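Local coordinates for major capsid protein (Norovirus Hu/GI.7/TCH-060/USA/2003, PDB 4P25), which builds the norovirus capsid and, through its protruding (P) domain, binds histo-blood group antigens such as Lewis Y, at residues 111-116 against 126-131; 107-112 against 157-162; 74-79 against 142-147; 69-74 against 153-158. All coordinates share one frame; numbering follows the deposited sequence.

Contact 1: residues 111-116 against 126-131; sequences VSTFKV and SRLDVK. With FUC (alpha-L-fucopyranose), chain E.
Val111 and Thr113 face Leu128 and Ser126 across the beta hairpin of strands 108-115 and 125-130, an antiparallel pair at one end of a six-stranded sheet in the norovirus P domain. On the face carrying Val111, Thr113, Ser126 and Leu128, the side chains of Thr113 and Leu128 cross at about a right angle. The methyl CG2 of Thr113 lies 3.8 Å from CD1 of Leu128. With chi1 at 66°, OG1 of Thr113 sits between its backbone N and carbonyl carbon, and there it also meets CG of Leu128. That hydroxyl is hydrogen-bonded to OE1 of Gln155 on strand 154-163. Val111 sets its CB 4.3 Å from CB of Leu128.

Four backbone bonds hold the hairpin. Val111 and Leu128 exchange two, and so do Thr113 and Ser126; the straightest runs 2.8 Å from Thr113 N to Ser126 O.

Ser112 and Arg127 project from the other face. A bend at chi3 (70°) brings the guanidinium of Arg127 side-on to Asp129, in a salt bridge that uses two nitrogens. NE of Arg127 reaches OD1 of Asp129 at 2.8 Å, and NH2 of Arg127 reaches OD2 of Asp129 at 3.1 Å. This pairing fixes the rotation of the guanidinium beside the glycan. The guanidinium edge is turned to the fucose, where Arg127 NH2 makes a short but poorly angled, weak bond of 2.5 Å to fucose O3.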
loop_
_atom_site.group_PDB
_atom_site.type_symbol
_atom_site.label_atom_id
_atom_site.label_comp_id
_atom_site.label_asym_id
_atom_site.label_seq_id
_atom_site.Cartn_x
_atom_site.Cartn_y
_atom_site.Cartn_z
ATOM N N VAL A 111 -14.424 -3.299 9.475
ATOM C CA VAL A 111 -13.532 -2.230 9.046
ATOM C C VAL A 111 -12.947 -1.564 10.271
ATOM O O VAL A 111 -13.685 -1.110 11.149
ATOM C CB VAL A 111 -14.323 -1.176 8.237
ATOM C CG1 VAL A 111 -13.389 -0.102 7.687
ATOM C CG2 VAL A 111 -15.110 -1.839 7.104
ATOM N N SER A 112 -11.621 -1.509 10.348
ATOM C CA SER A 112 -10.964 -0.932 11.522
ATOM C C SER A 112 -10.618 0.530 11.297
ATOM O O SER A 112 -9.795 0.856 10.435
ATOM C CB SER A 112 -9.709 -1.716 11.876
ATOM O OG SER A 112 -9.181 -1.246 13.105
ATOM N N THR A 113 -11.245 1.410 12.077
ATOM C CA THR A 113 -11.068 2.851 11.885
ATOM C C THR A 113 -10.524 3.578 13.115
ATOM O O THR A 113 -10.642 3.099 14.249
ATOM C CB THR A 113 -12.389 3.530 11.479
ATOM O OG1 THR A 113 -13.327 3.451 12.556
ATOM C CG2 THR A 113 -12.984 2.860 10.262
ATOM N N PHE A 114 -9.927 4.736 12.871
ATOM C CA PHE A 114 -9.521 5.634 13.946
ATOM C C PHE A 114 -10.096 7.028 13.721
ATOM O O PHE A 114 -10.408 7.405 12.592
ATOM C CB PHE A 114 -7.994 5.680 14.103
ATOM C CG PHE A 114 -7.270 6.416 12.993
ATOM C CD1 PHE A 114 -7.033 5.803 11.772
ATOM C CD2 PHE A 114 -6.793 7.705 13.196
ATOM C CE1 PHE A 114 -6.354 6.474 10.760
ATOM C CE2 PHE A 114 -6.112 8.381 12.185
ATOM C CZ PHE A 114 -5.892 7.761 10.966
ATOM N N LYS A 115 -10.256 7.785 14.802
ATOM C CA LYS A 115 -10.769 9.141 14.693
ATOM C C LYS A 115 -9.642 10.063 14.260
ATOM O O LYS A 115 -8.592 10.119 14.901
ATOM C CB LYS A 115 -11.368 9.620 16.018
ATOM C CG LYS A 115 -12.086 10.954 15.903
ATOM C CD LYS A 115 -12.717 11.385 17.216
ATOM C CE LYS A 115 -13.578 12.620 17.013
ATOM N NZ LYS A 115 -14.416 12.907 18.206
ATOM N N VAL A 116 -9.852 10.786 13.164
ATOM C CA VAL A 116 -8.831 11.673 12.659
ATOM C C VAL A 116 -8.738 12.944 13.506
ATOM O O VAL A 116 -7.752 13.134 14.208
ATOM C CB VAL A 116 -9.062 12.053 11.196
ATOM C CG1 VAL A 116 -7.953 12.963 10.707
ATOM C CG2 VAL A 116 -9.146 10.800 10.350
ATOM N N SER A 126 -11.903 1.658 16.367
ATOM C CA SER A 126 -13.261 1.125 16.383
ATOM C C SER A 126 -13.373 0.125 15.243
ATOM O O SER A 126 -12.837 0.351 14.153
ATOM C CB SER A 126 -14.281 2.248 16.182
ATOM O OG SER A 126 -14.198 3.214 17.214
ATOM N N ARG A 127 -14.052 -0.991 15.483
ATOM C CA ARG A 127 -14.346 -1.915 14.401
ATOM C C ARG A 127 -15.785 -1.690 13.962
ATOM O O ARG A 127 -16.726 -1.862 14.753
ATOM C CB ARG A 127 -14.112 -3.371 14.820
ATOM C CG ARG A 127 -13.989 -4.332 13.630
ATOM C CD ARG A 127 -14.028 -5.794 14.070
ATOM N NE ARG A 127 -15.363 -6.161 14.536
ATOM C CZ ARG A 127 -15.630 -7.145 15.393
ATOM N NH1 ARG A 127 -14.655 -7.893 15.903
ATOM N NH2 ARG A 127 -16.885 -7.375 15.751
ATOM N N LEU A 128 -15.948 -1.263 12.711
ATOM C CA LEU A 128 -17.271 -1.039 12.141
ATOM C C LEU A 128 -17.728 -2.297 11.426
ATOM O O LEU A 128 -17.067 -2.772 10.497
ATOM C CB LEU A 128 -17.251 0.140 11.172
ATOM C CG LEU A 128 -16.545 1.403 11.689
ATOM C CD1 LEU A 128 -16.706 2.547 10.703
ATOM C CD2 LEU A 128 -17.050 1.803 13.081
ATOM N N ASP A 129 -18.849 -2.843 11.878
ATOM C CA ASP A 129 -19.398 -4.057 11.304
ATOM C C ASP A 129 -20.523 -3.674 10.341
ATOM O O ASP A 129 -21.568 -3.158 10.740
ATOM C CB ASP A 129 -19.845 -4.993 12.429
ATOM C CG ASP A 129 -18.707 -5.299 13.404
ATOM O OD1 ASP A 129 -17.567 -5.522 12.932
ATOM O OD2 ASP A 129 -18.933 -5.289 14.634
ATOM N N VAL A 130 -20.272 -3.908 9.057
ATOM C CA VAL A 130 -21.115 -3.380 7.989
ATOM C C VAL A 130 -21.779 -4.496 7.201
ATOM O O VAL A 130 -21.099 -5.407 6.710
ATOM C CB VAL A 130 -20.275 -2.539 7.005
ATOM C CG1 VAL A 130 -21.145 -1.987 5.885
ATOM C CG2 VAL A 130 -19.554 -1.416 7.744
ATOM N N LYS A 131 -23.101 -4.425 7.077
ATOM C CA LYS A 131 -23.841 -5.387 6.266
ATOM C C LYS A 131 -24.201 -4.773 4.919
ATOM O O LYS A 131 -24.433 -3.564 4.819
ATOM C CB LYS A 131 -25.113 -5.854 6.987
ATOM C CG LYS A 131 -24.854 -6.483 8.345
ATOM C CD LYS A 131 -26.077 -7.230 8.854
ATOM C CE LYS A 131 -26.263 -8.564 8.140
ATOM N NZ LYS A 131 -25.271 -9.597 8.572
HETATM C C1 FUC E . -19.170 -10.825 13.417
HETATM C C2 FUC E . -18.852 -9.604 14.266
HETATM C C3 FUC E . -19.267 -9.865 15.704
HETATM C C4 FUC E . -18.619 -11.149 16.195
HETATM C C5 FUC E . -18.951 -12.283 15.238
HETATM C C6 FUC E . -18.291 -13.573 15.729
HETATM O O2 FUC E . -19.566 -8.469 13.759
HETATM O O3 FUC E . -18.845 -8.769 16.530
HETATM O O4 FUC E . -17.196 -10.975 16.256
HETATM O O5 FUC E . -18.461 -11.962 13.928
#

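Contact 2: residues 107-112 against 157-162; sequences CDWHVS and GTLAWV. With GAL (beta-D-galactopyranose), chain B; FUC (alpha-L-fucopyranose), chain E.
His110 and Trp161 stack face to face beside the bound glycan. The imidazole and the six-membered ring of the indole are nearly parallel, at 16°, with centroids 3.5 Å apart. CB of His110 lies over the five-membered ring in a CH-pi contact. Trp161 lies against one face of the imidazole; its chi1 of 57° brings the indole there. At the imidazole edge, NE2 of His110 donates to galactose O3 at 3.1 Å. The same galactose O3 donates to OD2 of Asp108 at 2.7 Å, so two side chains grip one hydroxyl. The indole edge faces the fucose, with CH2 of Trp161 3.5 Å from fucose O5. Ser163 and Pro164 add further bonds to the galactose.

A classic beta bulge lies behind the stack. Ala160 and Trp161 both face His110, whose O accepts a bond of 2.8 Å from Ala160 N and a weaker one from Trp161 N. His110 N returns a bond to Trp161 O, and ND1 adds a weak one to that oxygen. Lys131 pairs with Asp108 through OD1.

On the far side of the sheet, CD1 of Leu159 packs 3.6 Å from CB of Trp109, and CG1 of Val162 meets CD1 of the Trp109 ring. Strand 108-115 lies between strand 125-130, which brings Arg127 and Asp129 against His110, and strand 154-163, whose other neighbour is strand 66-73.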
loop_
_atom_site.group_PDB
_atom_site.type_symbol
_atom_site.label_atom_id
_atom_site.label_comp_id
_atom_site.label_asym_id
_atom_site.label_seq_id
_atom_site.Cartn_x
_atom_site.Cartn_y
_atom_site.Cartn_z
ATOM N N CYS A 107 -21.196 -9.856 1.389
ATOM C CA CYS A 107 -20.660 -10.328 2.655
ATOM C C CYS A 107 -20.682 -9.190 3.662
ATOM O O CYS A 107 -20.827 -8.023 3.290
ATOM C CB CYS A 107 -19.233 -10.871 2.487
ATOM S SG CYS A 107 -18.017 -9.694 1.806
ATOM N N ASP A 108 -20.566 -9.532 4.939
ATOM C CA ASP A 108 -20.333 -8.522 5.957
ATOM C C ASP A 108 -18.888 -8.051 5.891
ATOM O O ASP A 108 -17.973 -8.840 5.627
ATOM C CB ASP A 108 -20.615 -9.079 7.350
ATOM C CG ASP A 108 -22.086 -9.035 7.723
ATOM O OD1 ASP A 108 -22.957 -8.953 6.827
ATOM O OD2 ASP A 108 -22.364 -9.102 8.939
ATOM N N TRP A 109 -18.688 -6.759 6.123
ATOM C CA TRP A 109 -17.358 -6.192 6.257
ATOM C C TRP A 109 -17.083 -5.850 7.707
ATOM O O TRP A 109 -17.994 -5.507 8.457
ATOM C CB TRP A 109 -17.226 -4.912 5.434
ATOM C CG TRP A 109 -17.311 -5.105 3.964
ATOM C CD1 TRP A 109 -17.281 -6.286 3.278
ATOM C CD2 TRP A 109 -17.431 -4.073 2.984
ATOM N NE1 TRP A 109 -17.379 -6.045 1.924
ATOM C CE2 TRP A 109 -17.475 -4.692 1.720
ATOM C CE3 TRP A 109 -17.512 -2.676 3.055
ATOM C CZ2 TRP A 109 -17.592 -3.964 0.534
ATOM C CZ3 TRP A 109 -17.629 -1.954 1.881
ATOM C CH2 TRP A 109 -17.674 -2.598 0.637
ATOM N N HIS A 110 -15.817 -5.931 8.090
ATOM C CA HIS A 110 -15.387 -5.499 9.404
ATOM C C HIS A 110 -14.201 -4.581 9.194
ATOM O O HIS A 110 -13.135 -5.008 8.752
ATOM C CB HIS A 110 -15.068 -6.720 10.257
ATOM C CG HIS A 110 -16.196 -7.703 10.295
ATOM N ND1 HIS A 110 -16.235 -8.824 9.493
ATOM C CD2 HIS A 110 -17.295 -7.770 11.087
ATOM C CE1 HIS A 110 -17.323 -9.521 9.767
ATOM N NE2 HIS A 110 -17.982 -8.903 10.731
ATOM N N VAL A 111 -14.424 -3.299 9.475
ATOM C CA VAL A 111 -13.532 -2.230 9.046
ATOM C C VAL A 111 -12.947 -1.564 10.271
ATOM O O VAL A 111 -13.685 -1.110 11.149
ATOM C CB VAL A 111 -14.323 -1.176 8.237
ATOM C CG1 VAL A 111 -13.389 -0.102 7.687
ATOM C CG2 VAL A 111 -15.110 -1.839 7.104
ATOM N N SER A 112 -11.621 -1.509 10.348
ATOM C CA SER A 112 -10.964 -0.932 11.522
ATOM C C SER A 112 -10.618 0.530 11.297
ATOM O O SER A 112 -9.795 0.856 10.435
ATOM C CB SER A 112 -9.709 -1.716 11.876
ATOM O OG SER A 112 -9.181 -1.246 13.105
ATOM N N GLY A 157 -10.459 4.381 8.001
ATOM C CA GLY A 157 -10.034 3.018 8.247
ATOM C C GLY A 157 -9.897 2.111 7.049
ATOM O O GLY A 157 -10.039 2.524 5.896
ATOM N N THR A 158 -9.613 0.853 7.358
ATOM C CA THR A 158 -9.270 -0.151 6.366
ATOM C C THR A 158 -10.070 -1.424 6.612
ATOM O O THR A 158 -10.277 -1.819 7.761
ATOM C CB THR A 158 -7.762 -0.463 6.448
ATOM O OG1 THR A 158 -7.015 0.745 6.238
ATOM C CG2 THR A 158 -7.351 -1.495 5.410
ATOM N N LEU A 159 -10.530 -2.057 5.537
ATOM C CA LEU A 159 -11.176 -3.365 5.642
ATOM C C LEU A 159 -10.235 -4.351 6.323
ATOM O O LEU A 159 -9.117 -4.571 5.853
ATOM C CB LEU A 159 -11.548 -3.880 4.249
ATOM C CG LEU A 159 -12.313 -5.205 4.205
ATOM C CD1 LEU A 159 -13.672 -5.056 4.870
ATOM C CD2 LEU A 159 -12.456 -5.688 2.770
ATOM N N ALA A 160 -10.689 -4.942 7.426
ATOM C CA ALA A 160 -9.859 -5.861 8.205
ATOM C C ALA A 160 -10.145 -7.330 7.900
ATOM O O ALA A 160 -9.222 -8.134 7.779
ATOM C CB ALA A 160 -10.023 -5.593 9.693
ATOM N N TRP A 161 -11.428 -7.672 7.805
ATOM C CA TRP A 161 -11.854 -9.032 7.485
ATOM C C TRP A 161 -13.297 -9.059 6.996
ATOM O O TRP A 161 -14.021 -8.079 7.146
ATOM C CB TRP A 161 -11.644 -10.002 8.662
ATOM C CG TRP A 161 -12.319 -9.657 9.986
ATOM C CD1 TRP A 161 -11.930 -8.698 10.875
ATOM C CD2 TRP A 161 -13.442 -10.323 10.586
ATOM N NE1 TRP A 161 -12.757 -8.701 11.976
ATOM C CE2 TRP A 161 -13.694 -9.694 11.823
ATOM C CE3 TRP A 161 -14.271 -11.381 10.188
ATOM C CZ2 TRP A 161 -14.735 -10.084 12.668
ATOM C CZ3 TRP A 161 -15.308 -11.777 11.040
ATOM C CH2 TRP A 161 -15.527 -11.125 12.260
ATOM N N VAL A 162 -13.699 -10.175 6.395
ATOM C CA VAL A 162 -15.065 -10.324 5.896
ATOM C C VAL A 162 -15.682 -11.623 6.408
ATOM O O VAL A 162 -14.966 -12.560 6.758
ATOM C CB VAL A 162 -15.123 -10.285 4.350
ATOM C CG1 VAL A 162 -14.609 -8.952 3.831
ATOM C CG2 VAL A 162 -14.334 -11.443 3.746
HETATM C C1 GAL B . -21.854 -13.074 12.969
HETATM C C2 GAL B . -20.932 -12.001 12.413
HETATM C C3 GAL B . -21.640 -11.252 11.295
HETATM C C4 GAL B . -22.136 -12.244 10.256
HETATM C C5 GAL B . -22.991 -13.304 10.932
HETATM C C6 GAL B . -23.483 -14.306 9.886
HETATM O O2 GAL B . -20.581 -11.081 13.458
HETATM O O3 GAL B . -20.727 -10.331 10.681
HETATM O O4 GAL B . -21.014 -12.870 9.617
HETATM O O5 GAL B . -22.209 -13.989 11.922
HETATM O O6 GAL B . -24.544 -15.091 10.439
HETATM C C1 FUC E . -19.170 -10.825 13.417
HETATM C C2 FUC E . -18.852 -9.604 14.266
HETATM C C3 FUC E . -19.267 -9.865 15.704
HETATM C C4 FUC E . -18.619 -11.149 16.195
HETATM C C5 FUC E . -18.951 -12.283 15.238
HETATM C C6 FUC E . -18.291 -13.573 15.729
HETATM O O2 FUC E . -19.566 -8.469 13.759
HETATM O O3 FUC E . -18.845 -8.769 16.530
HETATM O O4 FUC E . -17.196 -10.975 16.256
HETATM O O5 FUC E . -18.461 -11.962 13.928
#

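Contact 3: residues 74-79 against 142-147; sequences TASGKG and SIEFTS
The turn joining strands 66-73 and 78-83 meets the short strand 142-144 at one end of the six-stranded antiparallel sheet. Gly79 and Glu144 form a non-hydrogen-bonded antiparallel pair there, with their CA atoms 3.9 Å apart. Phe145 N donates to Lys78 O at 3.2 Å, a rather long bond.

The Phe145 ring covers the backbone of Lys78 and Gly79. One face lies over the carbonyl carbon of Lys78, offset toward the rim. CZ of Phe145 touches CB of Lys78 at 3.4 Å, while CE2 of Phe145 comes within 3.6 Å of Gly79 O. A chi1 of 66° folds the ring over this strand. Leu128 and Val130 of strand 125-130 also pack on it.

Thr74 and Glu144 approach from opposite directions. The glutamate chain is extended beyond CG, and OE2 of Glu144 lies 3.6 Å from the methyl CG2 of Thr74. Its other oxygen works through water. One water lies within hydrogen-bonding distance of OE1 of Glu144, OG1 of Thr74 and Lys78 O. A second donates to OE1 of Glu144 and OG1 of Thr74, and lies 2.5 Å from OG of Ser76. A third accepts from Lys78 N and donates to Phe145 O at 2.6 Å.

The carboxylate is therefore tied to the turn by solvent rather than by a direct bond. Lys78 O and Phe145 O are two acceptors 3.2 Å apart. Lys78 O accepts from Phe145 N and has a water beside it, and Phe145 O takes a proton from the third water, which probably eases their mutual repulsion.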
loop_
_atom_site.group_PDB
_atom_site.type_symbol
_atom_site.label_atom_id
_atom_site.label_comp_id
_atom_site.label_asym_id
_atom_site.label_seq_id
_atom_site.Cartn_x
_atom_site.Cartn_y
_atom_site.Cartn_z
ATOM N N THR A 74 -28.620 6.991 13.088
ATOM C CA THR A 74 -29.695 6.426 12.282
ATOM C C THR A 74 -30.813 5.950 13.200
ATOM O O THR A 74 -30.713 6.073 14.423
ATOM C CB THR A 74 -29.204 5.241 11.447
ATOM O OG1 THR A 74 -28.898 4.143 12.317
ATOM C CG2 THR A 74 -27.951 5.622 10.676
ATOM N N ALA A 75 -31.865 5.391 12.611
ATOM C CA ALA A 75 -33.019 4.929 13.373
ATOM C C ALA A 75 -32.661 3.845 14.389
ATOM O O ALA A 75 -33.269 3.757 15.454
ATOM C CB ALA A 75 -34.115 4.431 12.432
ATOM N N SER A 76 -31.665 3.028 14.063
ATOM C CA SER A 76 -31.351 1.865 14.885
ATOM C C SER A 76 -29.972 1.942 15.533
ATOM O O SER A 76 -29.597 1.070 16.316
ATOM C CB SER A 76 -31.446 0.594 14.045
ATOM O OG SER A 76 -30.452 0.582 13.035
ATOM N N GLY A 77 -29.225 2.985 15.204
ATOM C CA GLY A 77 -27.858 3.115 15.666
ATOM C C GLY A 77 -27.124 4.022 14.707
ATOM O O GLY A 77 -27.718 4.945 14.169
ATOM N N LYS A 78 -25.852 3.741 14.456
ATOM C CA LYS A 78 -24.993 4.669 13.721
ATOM C C LYS A 78 -24.808 4.365 12.238
ATOM O O LYS A 78 -25.085 3.263 11.765
ATOM C CB LYS A 78 -23.619 4.724 14.378
ATOM C CG LYS A 78 -23.641 5.194 15.816
ATOM C CD LYS A 78 -24.251 6.575 15.888
ATOM C CE LYS A 78 -23.828 7.301 17.142
ATOM N NZ LYS A 78 -24.470 6.739 18.352
ATOM N N GLY A 79 -24.317 5.365 11.513
ATOM C CA GLY A 79 -23.930 5.195 10.124
ATOM C C GLY A 79 -22.769 6.116 9.802
ATOM O O GLY A 79 -22.369 6.925 10.642
ATOM N N SER A 142 -23.606 6.874 1.796
ATOM C CA SER A 142 -23.833 6.486 3.182
ATOM C C SER A 142 -23.930 4.980 3.363
ATOM O O SER A 142 -24.449 4.262 2.502
ATOM C CB SER A 142 -25.076 7.174 3.756
ATOM O OG SER A 142 -26.257 6.703 3.142
ATOM N N ILE A 143 -23.409 4.509 4.492
ATOM C CA ILE A 143 -23.584 3.125 4.905
ATOM C C ILE A 143 -23.932 3.119 6.380
ATOM O O ILE A 143 -23.729 4.117 7.076
ATOM C CB ILE A 143 -22.309 2.280 4.679
ATOM C CG1 ILE A 143 -21.140 2.830 5.506
ATOM C CG2 ILE A 143 -21.967 2.198 3.193
ATOM C CD1 ILE A 143 -19.857 2.037 5.358
ATOM N N GLU A 144 -24.474 2.009 6.862
ATOM C CA GLU A 144 -24.719 1.873 8.288
ATOM C C GLU A 144 -23.786 0.825 8.878
ATOM O O GLU A 144 -23.204 0.024 8.151
ATOM C CB GLU A 144 -26.189 1.552 8.567
ATOM C CG GLU A 144 -27.116 2.672 8.079
ATOM C CD GLU A 144 -28.538 2.580 8.618
ATOM O OE1 GLU A 144 -28.827 1.675 9.426
ATOM O OE2 GLU A 144 -29.365 3.428 8.220
ATOM N N PHE A 145 -23.619 0.862 10.195
ATOM C CA PHE A 145 -22.773 -0.113 10.874
ATOM C C PHE A 145 -23.239 -0.346 12.301
ATOM O O PHE A 145 -23.996 0.451 12.866
ATOM C CB PHE A 145 -21.292 0.329 10.872
ATOM C CG PHE A 145 -21.018 1.571 11.689
ATOM C CD1 PHE A 145 -20.786 1.490 13.055
ATOM C CD2 PHE A 145 -20.978 2.822 11.084
ATOM C CE1 PHE A 145 -20.540 2.636 13.811
ATOM C CE2 PHE A 145 -20.728 3.967 11.829
ATOM C CZ PHE A 145 -20.505 3.872 13.194
ATOM N N THR A 146 -22.788 -1.451 12.874
ATOM C CA THR A 146 -22.860 -1.644 14.310
ATOM C C THR A 146 -21.419 -1.739 14.786
ATOM O O THR A 146 -20.523 -2.067 13.996
ATOM C CB THR A 146 -23.651 -2.918 14.697
ATOM O OG1 THR A 146 -23.060 -4.069 14.082
ATOM C CG2 THR A 146 -25.111 -2.803 14.261
ATOM N N SER A 147 -21.186 -1.423 16.054
ATOM C CA SER A 147 -19.842 -1.473 16.616
ATOM C C SER A 147 -19.905 -1.721 18.110
ATOM O O SER A 147 -20.791 -1.214 18.797
ATOM C CB SER A 147 -19.099 -0.161 16.355
ATOM O OG SER A 147 -17.799 -0.194 16.926
HETATM O O HOH W 1 -27.328 1.822 12.012
HETATM O O HOH W 2 -31.050 2.173 11.172
HETATM O O HOH W 3 -25.363 1.057 14.968
#

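Contact 4: residues 69-74 against 153-158; sequences GKVFST and GDQLGT
Strands 69-73 and 154-158 run antiparallel with a marked twist, their axes at 127° and 4.8 Å apart at closest approach. Gly69 and Gln155 form a hydrogen-bonded pair: Gly69 N donates to Gln155 O at 3.0 Å, and Gln155 N donates to Gly69 O at 2.8 Å. One step on, Val71 N bonds to Gly153 O. A water extends the pairing by accepting from Gly153 N and donating to Val71 O.

Lys70 and Asp154 share one face as a non-hydrogen-bonded pair. Their side chains slant past each other. NZ of Lys70 stays 4.2 Å from OD2 of Asp154, too far for a salt bridge. A water bridges them instead, accepting from NZ of Lys70 at 2.7 Å and donating to OD1 of Asp154 at 2.7 Å. The lysine chain is extended until a bend at chi4, 46°, turns the ammonium to that water. OD2 of Asp154 has its own salt bridge with Arg68, so the carboxylate probably shares its charge between two basic groups.

On the other side of the strands, CG2 of Val71 packs 3.9 Å from CG of Gln155 and also rests near Gly153 O. The glutamine bends at chi2. Its amide is held at both ends, by Thr113 at OE1 and by the carbonyl of Thr152 at NE2. These bonds fix which way the amide is flipped.

The direct pairing stops at Val71 and Gly153; Phe72 bonds through its backbone to Gly79 of strand 78-83. The pair is a twisted antiparallel join in the middle of the six-stranded sheet of the P domain, linking strands far apart in sequence.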
loop_
_atom_site.group_PDB
_atom_site.type_symbol
_atom_site.label_atom_id
_atom_site.label_comp_id
_atom_site.label_asym_id
_atom_site.label_seq_id
_atom_site.Cartn_x
_atom_site.Cartn_y
_atom_site.Cartn_z
ATOM N N GLY A 69 -15.433 8.509 6.669
ATOM C CA GLY A 69 -16.715 9.176 6.771
ATOM C C GLY A 69 -16.980 9.744 8.143
ATOM O O GLY A 69 -16.220 9.536 9.090
ATOM N N LYS A 70 -18.077 10.480 8.240
ATOM C CA LYS A 70 -18.491 11.065 9.504
ATOM C C LYS A 70 -19.652 10.297 10.109
ATOM O O LYS A 70 -20.654 10.035 9.443
ATOM C CB LYS A 70 -18.849 12.534 9.307
ATOM C CG LYS A 70 -17.628 13.361 8.968
ATOM C CD LYS A 70 -17.966 14.754 8.487
ATOM C CE LYS A 70 -16.685 15.531 8.255
ATOM N NZ LYS A 70 -15.678 14.731 7.497
ATOM N N VAL A 71 -19.505 9.939 11.379
ATOM C CA VAL A 71 -20.531 9.187 12.091
ATOM C C VAL A 71 -21.786 10.031 12.278
ATOM O O VAL A 71 -21.704 11.199 12.661
ATOM C CB VAL A 71 -20.009 8.712 13.463
ATOM C CG1 VAL A 71 -21.122 8.042 14.278
ATOM C CG2 VAL A 71 -18.830 7.770 13.276
ATOM N N PHE A 72 -22.939 9.436 11.980
ATOM C CA PHE A 72 -24.226 10.082 12.223
ATOM C C PHE A 72 -25.217 9.094 12.843
ATOM O O PHE A 72 -24.988 7.884 12.834
ATOM C CB PHE A 72 -24.789 10.715 10.938
ATOM C CG PHE A 72 -25.299 9.719 9.925
ATOM C CD1 PHE A 72 -24.429 9.095 9.041
ATOM C CD2 PHE A 72 -26.650 9.424 9.844
ATOM C CE1 PHE A 72 -24.903 8.185 8.105
ATOM C CE2 PHE A 72 -27.126 8.518 8.912
ATOM C CZ PHE A 72 -26.254 7.896 8.044
ATOM N N SER A 73 -26.305 9.617 13.395
ATOM C CA SER A 73 -27.300 8.780 14.058
ATOM C C SER A 73 -28.362 8.295 13.078
ATOM O O SER A 73 -28.932 9.089 12.327
ATOM C CB SER A 73 -27.979 9.550 15.193
ATOM O OG SER A 73 -27.047 9.964 16.175
ATOM N N THR A 74 -28.620 6.991 13.088
ATOM C CA THR A 74 -29.695 6.426 12.282
ATOM C C THR A 74 -30.813 5.950 13.200
ATOM O O THR A 74 -30.713 6.073 14.423
ATOM C CB THR A 74 -29.204 5.241 11.447
ATOM O OG1 THR A 74 -28.898 4.143 12.317
ATOM C CG2 THR A 74 -27.951 5.622 10.676
ATOM N N GLY A 153 -17.473 11.288 15.077
ATOM C CA GLY A 153 -16.787 12.188 14.167
ATOM C C GLY A 153 -16.208 11.549 12.914
ATOM O O GLY A 153 -16.776 10.611 12.350
ATOM N N ASP A 154 -15.062 12.079 12.494
ATOM C CA ASP A 154 -14.395 11.720 11.247
ATOM C C ASP A 154 -13.575 10.444 11.442
ATOM O O ASP A 154 -12.529 10.465 12.090
ATOM C CB ASP A 154 -13.511 12.906 10.845
ATOM C CG ASP A 154 -12.786 12.716 9.513
ATOM O OD1 ASP A 154 -13.016 11.717 8.796
ATOM O OD2 ASP A 154 -11.975 13.615 9.187
ATOM N N GLN A 155 -14.060 9.338 10.879
ATOM C CA GLN A 155 -13.408 8.038 11.025
ATOM C C GLN A 155 -12.763 7.601 9.720
ATOM O O GLN A 155 -13.391 7.654 8.659
ATOM C CB GLN A 155 -14.421 6.970 11.457
ATOM C CG GLN A 155 -15.031 7.176 12.839
ATOM C CD GLN A 155 -14.083 6.827 13.982
ATOM O OE1 GLN A 155 -13.353 5.834 13.929
ATOM N NE2 GLN A 155 -14.098 7.647 15.027
ATOM N N LEU A 156 -11.505 7.170 9.799
ATOM C CA LEU A 156 -10.777 6.682 8.638
ATOM C C LEU A 156 -10.252 5.299 8.936
ATOM O O LEU A 156 -9.673 5.058 9.994
ATOM C CB LEU A 156 -9.611 7.618 8.303
ATOM C CG LEU A 156 -8.546 7.137 7.309
ATOM C CD1 LEU A 156 -9.135 6.906 5.930
ATOM C CD2 LEU A 156 -7.417 8.155 7.244
ATOM N N GLY A 157 -10.459 4.381 8.001
ATOM C CA GLY A 157 -10.034 3.018 8.247
ATOM C C GLY A 157 -9.897 2.111 7.049
ATOM O O GLY A 157 -10.039 2.524 5.896
ATOM N N THR A 158 -9.613 0.853 7.358
ATOM C CA THR A 158 -9.270 -0.151 6.366
ATOM C C THR A 158 -10.070 -1.424 6.612
ATOM O O THR A 158 -10.277 -1.819 7.761
ATOM C CB THR A 158 -7.762 -0.463 6.448
ATOM O OG1 THR A 158 -7.015 0.745 6.238
ATOM C CG2 THR A 158 -7.351 -1.495 5.410
HETATM O O HOH W 4 -14.898 12.209 6.886
HETATM O O HOH W 5 -20.424 11.860 15.459
#

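All four contacts belong to one six-stranded antiparallel sheet. Contacts 1 and 2 share Val111 and Ser112 on strand 108-115, and their centres are about 8 Å apart. Together they supply Asp108, His110, Arg127, Asp129 and Trp161 to the glycan pocket. Trp109 N and Val130 O, 2.8 Å apart, also join them. Contact 4 meets contact 1 where Val116 N lies 2.9 Å from Asp154 O, and it shares Gly157 and Thr158 with contact 2. Contact 3 abuts contact 4, with centres about 10 Å apart, and the two share Thr74. It also reaches contact 1, where Asp129 N bonds to Thr146 O. The Phe145 side chain stays about 9 Å from a bound fucose.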